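Aromatic-L-amino-acid decarboxylase (Catharanthus roseus, PDB 6EEW) catalyses the pyridoxal 5'-phosphate-dependent decarboxylation of L-tryptophan to tryptamine and of 5-hydroxy-L-tryptophan to serotonin. Local coordinates at residues 60-65 with 82-87; 172-177 with 283-288; 276-281 with 307-312. One frame throughout, in Å; residues are numbered along the deposited sequence.

Contact 1. Residues 60-65 with 82-87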
loop_
_atom_site.group_PDB
_atom_site.type_symbol
_atom_site.label_atom_id
_atom_site.label_comp_id
_atom_site.label_asym_id
_atom_site.label_seq_id
_atom_site.Cartn_x
_atom_site.Cartn_y
_atom_site.Cartn_z
ATOM N N ARG A 60 19.051 -15.736 10.470
ATOM C CA ARG A 60 18.749 -17.142 10.211
ATOM C C ARG A 60 19.306 -18.046 11.302
ATOM O O ARG A 60 18.716 -19.090 11.608
ATOM C CB ARG A 60 19.303 -17.564 8.847
ATOM C CG ARG A 60 19.388 -19.076 8.640
ATOM C CD ARG A 60 18.023 -19.708 8.366
ATOM N NE ARG A 60 17.125 -19.648 9.519
ATOM C CZ ARG A 60 15.798 -19.598 9.429
ATOM N NH1 ARG A 60 15.213 -19.590 8.237
ATOM N NH2 ARG A 60 15.051 -19.544 10.527
ATOM N N LYS A 61 20.431 -17.668 11.902
ATOM C CA LYS A 61 21.058 -18.493 12.924
ATOM C C LYS A 61 20.381 -18.378 14.284
ATOM O O LYS A 61 20.763 -19.105 15.207
ATOM C CB LYS A 61 22.534 -18.104 13.068
ATOM C CG LYS A 61 23.246 -17.813 11.749
ATOM C CD LYS A 61 24.677 -17.354 12.003
ATOM C CE LYS A 61 25.372 -16.908 10.727
ATOM N NZ LYS A 61 26.807 -16.587 10.973
ATOM N N ARG A 62 19.378 -17.503 14.430
ATOM C CA ARG A 62 18.729 -17.258 15.711
ATOM C C ARG A 62 17.243 -17.584 15.728
ATOM O O ARG A 62 16.632 -17.536 16.803
ATOM C CB ARG A 62 18.916 -15.795 16.139
ATOM C CG ARG A 62 20.362 -15.362 16.228
ATOM C CD ARG A 62 20.448 -13.932 16.704
ATOM N NE ARG A 62 21.797 -13.378 16.619
ATOM C CZ ARG A 62 22.117 -12.139 16.988
ATOM N NH1 ARG A 62 21.184 -11.323 17.464
ATOM N NH2 ARG A 62 23.367 -11.715 16.876
ATOM N N ILE A 63 16.644 -17.895 14.585
ATOM C CA ILE A 63 15.235 -18.274 14.515
ATOM C C ILE A 63 15.127 -19.686 13.961
ATOM O O ILE A 63 15.914 -20.066 13.083
ATOM C CB ILE A 63 14.414 -17.300 13.655
ATOM C CG1 ILE A 63 14.429 -15.899 14.249
ATOM C CG2 ILE A 63 12.975 -17.801 13.475
ATOM C CD1 ILE A 63 13.472 -14.991 13.570
ATOM N N PRO A 64 14.198 -20.497 14.457
ATOM C CA PRO A 64 14.008 -21.835 13.886
ATOM C C PRO A 64 13.644 -21.761 12.408
ATOM O O PRO A 64 13.092 -20.769 11.923
ATOM C CB PRO A 64 12.857 -22.412 14.717
ATOM C CG PRO A 64 12.931 -21.681 16.010
ATOM C CD PRO A 64 13.346 -20.277 15.640
ATOM N N GLU A 65 13.964 -22.841 11.688
ATOM C CA GLU A 65 13.686 -22.896 10.257
ATOM C C GLU A 65 12.213 -23.113 9.939
ATOM O O GLU A 65 11.800 -22.881 8.797
ATOM C CB GLU A 65 14.515 -24.001 9.604
ATOM C CG GLU A 65 15.981 -23.665 9.511
ATOM C CD GLU A 65 16.789 -24.812 8.969
ATOM O OE1 GLU A 65 16.184 -25.862 8.666
ATOM O OE2 GLU A 65 18.020 -24.661 8.839
ATOM N N GLN A 82 13.751 -7.825 21.734
ATOM C CA GLN A 82 14.796 -7.013 22.347
ATOM C C GLN A 82 16.185 -7.493 21.948
ATOM O O GLN A 82 17.102 -6.678 21.795
ATOM C CB GLN A 82 14.647 -7.027 23.869
ATOM C CG GLN A 82 13.804 -5.890 24.421
ATOM C CD GLN A 82 14.516 -4.536 24.369
ATOM O OE1 GLN A 82 15.101 -4.157 23.350
ATOM N NE2 GLN A 82 14.473 -3.805 25.479
ATOM N N LYS A 83 16.349 -8.799 21.741
ATOM C CA LYS A 83 17.669 -9.404 21.616
ATOM C C LYS A 83 18.093 -9.688 20.177
ATOM O O LYS A 83 19.297 -9.705 19.899
ATOM C CB LYS A 83 17.714 -10.692 22.445
ATOM C CG LYS A 83 19.082 -11.330 22.600
ATOM C CD LYS A 83 18.911 -12.713 23.194
ATOM C CE LYS A 83 17.997 -13.558 22.324
ATOM N NZ LYS A 83 17.782 -14.906 22.889
ATOM N N ASP A 84 17.148 -9.906 19.256
ATOM C CA ASP A 84 17.440 -10.342 17.896
ATOM C C ASP A 84 16.908 -9.410 16.818
ATOM O O ASP A 84 17.453 -9.411 15.712
ATOM C CB ASP A 84 16.842 -11.733 17.628
ATOM C CG ASP A 84 17.329 -12.788 18.602
ATOM O OD1 ASP A 84 18.549 -12.841 18.871
ATOM O OD2 ASP A 84 16.482 -13.576 19.085
ATOM N N ILE A 85 15.851 -8.639 17.090
ATOM C CA ILE A 85 15.274 -7.754 16.080
ATOM C C ILE A 85 15.816 -6.335 16.220
ATOM O O ILE A 85 16.480 -5.821 15.313
ATOM C CB ILE A 85 13.738 -7.738 16.141
ATOM C CG1 ILE A 85 13.166 -9.146 15.947
ATOM C CG2 ILE A 85 13.195 -6.791 15.074
ATOM C CD1 ILE A 85 13.508 -9.769 14.619
ATOM N N ILE A 86 15.546 -5.690 17.349
ATOM C CA ILE A 86 15.924 -4.285 17.498
ATOM C C ILE A 86 17.417 -4.088 17.251
ATOM O O ILE A 86 17.778 -3.189 16.478
ATOM C CB ILE A 86 15.458 -3.749 18.854
ATOM C CG1 ILE A 86 13.933 -3.615 18.865
ATOM C CG2 ILE A 86 16.114 -2.422 19.166
ATOM C CD1 ILE A 86 13.357 -3.254 20.209
ATOM N N PRO A 87 18.315 -4.903 17.808
ATOM C CA PRO A 87 19.742 -4.730 17.481
ATOM C C PRO A 87 20.030 -4.886 16.004
ATOM O O PRO A 87 21.051 -4.373 15.534
ATOM C CB PRO A 87 20.431 -5.828 18.304
ATOM C CG PRO A 87 19.455 -6.154 19.395
ATOM C CD PRO A 87 18.097 -5.995 18.770
#
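Arg62 and Asp84 bring the loop 60-65 alongside the last turn of helix 74-85, residues 82-87, their CA atoms 7.4 Å apart. The contact is a loop-to-helix salt bridge in the N-terminal part of this group II decarboxylase, away from the catalytic pocket. Both side chains leave the backbone toward each other with CG beside the backbone N (chi1 -57° in each), and from there Arg62 runs on extended, so that its length passes across the carboxylate. A single oxygen does nearly all the touching: OD1 of Asp84 lies 3.1 Å from CD of Arg62, a tight approach, and 3.4 Å from NH1. The NH1-to-OD1 hydrogen bond is weak. OD1 sits at the guanidinium edge, near its plane, but the two planar groups are turned 62° apart, which rules out a flat, two-pronged pairing. With an alanine here the carboxylate is gone, and the Arg62 guanidinium would probably lose its mate in this contact and be set free to turn, with a gap opening beside CD. Residues 82-87 have a further tie, since the backbone carbonyl of Asp84 accepts a hydrogen bond from the hydroxyl of Tyr58.

The loop is shaped from within by Arg60, whose guanidinium carries CG of Glu65 over one face, 4.1 Å above the plane. Both segments also border the dimer interface: Trp142 of the second subunit packs on Ile63 and hydrogen-bonds through NE1 to the carbonyl of Pro64, and Phe373 of that subunit rests on Ile85. Within the loop, NH2 of Arg60 donates a 2.7 Å hydrogen bond to O of Ile63, approaching from above the carbonyl plane rather than along a lone pair.

Contact 2. Residues 172-177 with 283-288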
loop_
_atom_site.group_PDB
_atom_site.type_symbol
_atom_site.label_atom_id
_atom_site.label_comp_id
_atom_site.label_asym_id
_atom_site.label_seq_id
_atom_site.Cartn_x
_atom_site.Cartn_y
_atom_site.Cartn_z
ATOM N N LEU A 172 2.742 6.315 -10.856
ATOM C CA LEU A 172 2.291 5.267 -11.765
ATOM C C LEU A 172 0.851 5.502 -12.204
ATOM O O LEU A 172 0.529 5.383 -13.391
ATOM C CB LEU A 172 2.449 3.902 -11.092
ATOM C CG LEU A 172 1.974 2.660 -11.846
ATOM C CD1 LEU A 172 2.653 2.539 -13.200
ATOM C CD2 LEU A 172 2.211 1.405 -11.020
ATOM N N CYS A 173 -0.025 5.869 -11.267
ATOM C CA CYS A 173 -1.417 6.135 -11.613
ATOM C C CYS A 173 -1.534 7.325 -12.566
ATOM O O CYS A 173 -2.253 7.256 -13.574
ATOM C CB CYS A 173 -2.238 6.332 -10.333
ATOM S SG CYS A 173 -2.653 4.704 -9.478
ATOM N N THR A 174 -0.825 8.424 -12.279
ATOM C CA THR A 174 -0.956 9.563 -13.190
ATOM C C THR A 174 -0.365 9.252 -14.552
ATOM O O THR A 174 -0.901 9.695 -15.579
ATOM C CB THR A 174 -0.328 10.839 -12.598
ATOM O OG1 THR A 174 1.099 10.706 -12.508
ATOM C CG2 THR A 174 -0.916 11.126 -11.241
ATOM N N ILE A 175 0.712 8.467 -14.590
ATOM C CA ILE A 175 1.295 8.054 -15.864
ATOM C C ILE A 175 0.308 7.208 -16.660
ATOM O O ILE A 175 0.199 7.340 -17.886
ATOM C CB ILE A 175 2.601 7.273 -15.635
ATOM C CG1 ILE A 175 3.623 8.119 -14.892
ATOM C CG2 ILE A 175 3.164 6.782 -16.960
ATOM C CD1 ILE A 175 4.960 7.398 -14.720
ATOM N N ILE A 176 -0.405 6.303 -15.989
ATOM C CA ILE A 176 -1.358 5.473 -16.723
ATOM C C ILE A 176 -2.518 6.326 -17.221
ATOM O O ILE A 176 -3.012 6.138 -18.340
ATOM C CB ILE A 176 -1.858 4.301 -15.859
ATOM C CG1 ILE A 176 -0.742 3.271 -15.640
ATOM C CG2 ILE A 176 -3.075 3.665 -16.522
ATOM C CD1 ILE A 176 -1.105 2.148 -14.726
ATOM N N ALA A 177 -2.975 7.274 -16.402
ATOM C CA ALA A 177 -4.022 8.195 -16.838
ATOM C C ALA A 177 -3.612 8.927 -18.112
ATOM O O ALA A 177 -4.374 8.993 -19.088
ATOM C CB ALA A 177 -4.345 9.190 -15.718
ATOM N N TRP A 283 1.151 15.867 -20.014
ATOM C CA TRP A 283 0.683 15.799 -18.637
ATOM C C TRP A 283 1.854 16.055 -17.709
ATOM O O TRP A 283 2.846 15.325 -17.743
ATOM C CB TRP A 283 0.089 14.434 -18.334
ATOM C CG TRP A 283 -0.404 14.294 -16.939
ATOM C CD1 TRP A 283 0.303 14.507 -15.786
ATOM C CD2 TRP A 283 -1.680 13.801 -16.535
ATOM N NE1 TRP A 283 -0.477 14.227 -14.692
ATOM C CE2 TRP A 283 -1.696 13.781 -15.128
ATOM C CE3 TRP A 283 -2.822 13.389 -17.228
ATOM C CZ2 TRP A 283 -2.807 13.386 -14.406
ATOM C CZ3 TRP A 283 -3.921 12.994 -16.508
ATOM C CH2 TRP A 283 -3.909 12.993 -15.115
ATOM N N ILE A 284 1.749 17.070 -16.869
ATOM C CA ILE A 284 2.810 17.380 -15.925
ATOM C C ILE A 284 2.367 16.992 -14.523
ATOM O O ILE A 284 1.304 17.417 -14.040
ATOM C CB ILE A 284 3.238 18.855 -16.004
ATOM C CG1 ILE A 284 4.364 19.120 -14.999
ATOM C CG2 ILE A 284 2.038 19.793 -15.852
ATOM C CD1 ILE A 284 4.993 20.480 -15.160
ATOM N N HIS A 285 3.189 16.176 -13.876
ATOM C CA HIS A 285 2.967 15.760 -12.506
ATOM C C HIS A 285 4.120 16.290 -11.679
ATOM O O HIS A 285 5.286 16.142 -12.065
ATOM C CB HIS A 285 2.878 14.230 -12.368
ATOM C CG HIS A 285 2.853 13.771 -10.946
ATOM N ND1 HIS A 285 1.687 13.650 -10.221
ATOM C CD2 HIS A 285 3.861 13.465 -10.091
ATOM C CE1 HIS A 285 1.976 13.275 -8.984
ATOM N NE2 HIS A 285 3.288 13.152 -8.882
ATOM N N VAL A 286 3.795 16.911 -10.556
ATOM C CA VAL A 286 4.793 17.438 -9.644
ATOM C C VAL A 286 4.943 16.442 -8.505
ATOM O O VAL A 286 4.004 16.217 -7.723
ATOM C CB VAL A 286 4.424 18.839 -9.150
ATOM C CG1 VAL A 286 5.385 19.278 -8.079
ATOM C CG2 VAL A 286 4.462 19.809 -10.335
ATOM N N ASP A 287 6.127 15.826 -8.447
ATOM C CA ASP A 287 6.513 14.948 -7.344
ATOM C C ASP A 287 7.113 15.829 -6.255
ATOM O O ASP A 287 8.243 16.309 -6.379
ATOM C CB ASP A 287 7.510 13.889 -7.801
ATOM C CG ASP A 287 8.017 13.027 -6.643
ATOM O OD1 ASP A 287 7.376 13.020 -5.562
ATOM O OD2 ASP A 287 9.050 12.341 -6.808
ATOM N N ALA A 288 6.341 16.064 -5.198
ATOM C CA ALA A 288 6.845 16.802 -4.054
ATOM C C ALA A 288 6.831 15.902 -2.833
ATOM O O ALA A 288 6.287 16.279 -1.789
ATOM C CB ALA A 288 6.021 18.069 -3.816
#
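Thr174 and Ala177, one helical turn apart, face Trp283 and His285 across a helix-on-sheet interface in the large domain of this fold type I PLP enzyme. Helix 167-186 lies over strand 283-287 and runs antiparallel to it, the local axes 9.5 Å apart at an angle of 173°. Because the strand alternates, Trp283 and His285 both direct their side chains to this face. Each has CG anti to the backbone N (chi1 180° for Trp283), which carries the rings out from the strand to the helix. The indole lies beneath the helix backbone: O of Thr174 sits over the centre of one ring face, 4.1 Å above the plane, and CB of Thr174 is 4.0 Å from NE1. One turn on, the methyl CB of Ala177 meets the six-membered ring at CH2, 3.9 Å away. Thr174 also reaches the neighbouring imidazole, its CG2 lying 3.8 Å from ND1 of His285, with the two side chains crossing at about a right angle.

These are van der Waals contacts, and the polar atoms of the side chains find their partners elsewhere. OG1 of Thr174 is hydrogen-bonded to the carbonyl of Ile171 in its own helix. Ser312, on the adjacent strand, offers one hydroxyl to both rings, bonding NE1 of Trp283 and ND1 of His285, while Ser314 bonds NE2. With both its nitrogens engaged, the imidazole is fixed in rotation. Phe254 of strand 251-258 lies against the indole, the two rings not far from parallel. Further along the strand, Asp287 points its carboxylate to the cofactor site, where OD2 lies close to N1 of the pyridoxal-modified residue at position 319.

Contact 3. Residues 276-281 with 307-312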
loop_
_atom_site.group_PDB
_atom_site.type_symbol
_atom_site.label_atom_id
_atom_site.label_comp_id
_atom_site.label_asym_id
_atom_site.label_seq_id
_atom_site.Cartn_x
_atom_site.Cartn_y
_atom_site.Cartn_z
ATOM N N ILE A 276 5.348 24.860 -20.448
ATOM C CA ILE A 276 5.744 23.998 -21.563
ATOM C C ILE A 276 4.810 22.785 -21.661
ATOM O O ILE A 276 4.369 22.400 -22.752
ATOM C CB ILE A 276 7.210 23.566 -21.411
ATOM C CG1 ILE A 276 8.126 24.779 -21.483
ATOM C CG2 ILE A 276 7.589 22.642 -22.544
ATOM C CD1 ILE A 276 9.562 24.456 -21.180
ATOM N N ALA A 277 4.469 22.182 -20.527
ATOM C CA ALA A 277 3.576 21.026 -20.572
ATOM C C ALA A 277 2.271 21.409 -21.257
ATOM O O ALA A 277 1.809 20.719 -22.177
ATOM C CB ALA A 277 3.325 20.485 -19.168
ATOM N N ASN A 278 1.687 22.538 -20.839
ATOM C CA ASN A 278 0.472 23.031 -21.477
ATOM C C ASN A 278 0.680 23.221 -22.968
ATOM O O ASN A 278 -0.161 22.811 -23.777
ATOM C CB ASN A 278 0.022 24.345 -20.840
ATOM C CG ASN A 278 -0.554 24.164 -19.453
ATOM O OD1 ASN A 278 0.174 23.938 -18.486
ATOM N ND2 ASN A 278 -1.872 24.282 -19.344
ATOM N N GLU A 279 1.806 23.813 -23.361
ATOM C CA GLU A 279 1.993 24.094 -24.782
ATOM C C GLU A 279 1.990 22.822 -25.614
ATOM O O GLU A 279 1.393 22.785 -26.696
ATOM C CB GLU A 279 3.287 24.860 -25.022
ATOM C CG GLU A 279 3.648 24.973 -26.504
ATOM C CD GLU A 279 4.896 25.813 -26.722
ATOM O OE1 GLU A 279 5.402 26.351 -25.708
ATOM O OE2 GLU A 279 5.368 25.931 -27.886
ATOM N N PHE A 280 2.628 21.760 -25.133
ATOM C CA PHE A 280 2.773 20.579 -25.974
ATOM C C PHE A 280 1.814 19.453 -25.607
ATOM O O PHE A 280 1.973 18.339 -26.114
ATOM C CB PHE A 280 4.216 20.076 -25.931
ATOM C CG PHE A 280 5.190 20.973 -26.630
ATOM C CD1 PHE A 280 5.295 20.947 -28.002
ATOM C CD2 PHE A 280 5.987 21.848 -25.917
ATOM C CE1 PHE A 280 6.192 21.776 -28.666
ATOM C CE2 PHE A 280 6.884 22.686 -26.570
ATOM C CZ PHE A 280 6.985 22.647 -27.951
ATOM N N GLY A 281 0.794 19.730 -24.794
ATOM C CA GLY A 281 -0.158 18.704 -24.406
ATOM C C GLY A 281 0.419 17.613 -23.538
ATOM O O GLY A 281 -0.097 16.494 -23.529
ATOM N N ILE A 307 1.069 26.196 -10.131
ATOM C CA ILE A 307 0.408 24.915 -9.908
ATOM C C ILE A 307 -0.944 24.841 -10.601
ATOM O O ILE A 307 -1.458 23.743 -10.841
ATOM C CB ILE A 307 0.276 24.640 -8.401
ATOM C CG1 ILE A 307 -0.187 23.194 -8.146
ATOM C CG2 ILE A 307 -0.666 25.654 -7.757
ATOM C CD1 ILE A 307 0.818 22.123 -8.551
ATOM N N GLU A 308 -1.548 25.989 -10.921
ATOM C CA GLU A 308 -2.833 25.964 -11.612
ATOM C C GLU A 308 -2.729 25.399 -13.023
ATOM O O GLU A 308 -3.731 24.910 -13.552
ATOM C CB GLU A 308 -3.456 27.362 -11.636
ATOM C CG GLU A 308 -2.621 28.434 -12.316
ATOM C CD GLU A 308 -1.693 29.141 -11.337
ATOM O OE1 GLU A 308 -1.545 28.655 -10.191
ATOM O OE2 GLU A 308 -1.124 30.195 -11.701
ATOM N N ARG A 309 -1.547 25.427 -13.636
ATOM C CA ARG A 309 -1.378 24.839 -14.959
ATOM C C ARG A 309 -1.034 23.358 -14.903
ATOM O O ARG A 309 -0.971 22.706 -15.954
ATOM C CB ARG A 309 -0.274 25.560 -15.733
ATOM C CG ARG A 309 -0.599 26.973 -16.142
ATOM C CD ARG A 309 0.528 27.552 -16.992
ATOM N NE ARG A 309 1.749 27.751 -16.214
ATOM C CZ ARG A 309 1.996 28.832 -15.480
ATOM N NH1 ARG A 309 1.096 29.807 -15.411
ATOM N NH2 ARG A 309 3.133 28.939 -14.800
ATOM N N VAL A 310 -0.817 22.827 -13.721
ATOM C CA VAL A 310 -0.240 21.509 -13.529
ATOM C C VAL A 310 -1.326 20.444 -13.517
ATOM O O VAL A 310 -2.476 20.680 -13.131
ATOM C CB VAL A 310 0.601 21.492 -12.239
ATOM C CG1 VAL A 310 0.704 20.080 -11.705
ATOM C CG2 VAL A 310 1.984 22.014 -12.558
ATOM N N ASP A 311 -0.954 19.247 -13.963
ATOM C CA ASP A 311 -1.940 18.183 -14.057
ATOM C C ASP A 311 -2.100 17.439 -12.742
ATOM O O ASP A 311 -3.226 17.238 -12.279
ATOM C CB ASP A 311 -1.539 17.209 -15.152
ATOM C CG ASP A 311 -1.538 17.845 -16.498
ATOM O OD1 ASP A 311 -2.630 18.193 -17.001
ATOM O OD2 ASP A 311 -0.432 18.005 -17.047
ATOM N N SER A 312 -1.002 17.100 -12.074
ATOM C CA SER A 312 -1.176 16.411 -10.802
ATOM C C SER A 312 -0.051 16.788 -9.862
ATOM O O SER A 312 0.991 17.300 -10.281
ATOM C CB SER A 312 -1.263 14.881 -10.970
ATOM O OG SER A 312 -0.256 14.332 -11.827
#
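Asn278 on the outer side of helix 270-280 meets Arg309, in the short 3-10 turn that leads toward strand 312-315, with CA atoms 7.0 Å apart. Helix 270-280 is the crossover helix of a beta-alpha-beta unit, joining strand 251-258 to the parallel strand 283-287.

Van der Waals contact is small: the Asn278 amide lies against the base of the arginine, its CG 4.0 Å from CB of Arg309, the two side chains crossing at about a right angle. The same CG is 3.8 Å from the carbonyl O of Arg309, which brings the amide up to the backbone of the turn.

The polar ties are made by the guanidinium, with residues earlier in helix 270-280. Bent at chi3 (-68°), the Arg309 chain folds back along the helix, where NH2 bonds the carbonyl of Asp271 and NE the hydroxyl of Ser274.

Backbone bonds shape both partners. Val310 N bonds O of Ile307 at 3.1 Å, closing the turn, and Gly281, with positive phi, ends the helix in a Schellman motif.

The arginine donors are thus likely to tie the turn to the helix together with the packing of Val310 on Val270 and Ser274, the Asn278 side chain adding a small van der Waals contact.

Contact 2 is the buried core of the set, contact 3 lies at the surface and contact 1 is partly buried; contacts 1 and 2 both touch the second subunit, while contact 3 does not. Contacts 2 and 3, with centres about 11 Å apart, share the central sheet. Strand 283-287 turns Trp283 and His285 to helix 167-186 on one face and Ile284 to helix 270-280 on the other. Residues 307-312 join them, since Asp311 and Ser312 bond strand 283-287. Contact 1 is remote, its centre about 41 Å from that of contact 2. Chemistry follows place: a salt bridge with a weak hydrogen bond in contact 1, rings against small side chains in contact 2, an amide set against the base of an arginine in contact 3.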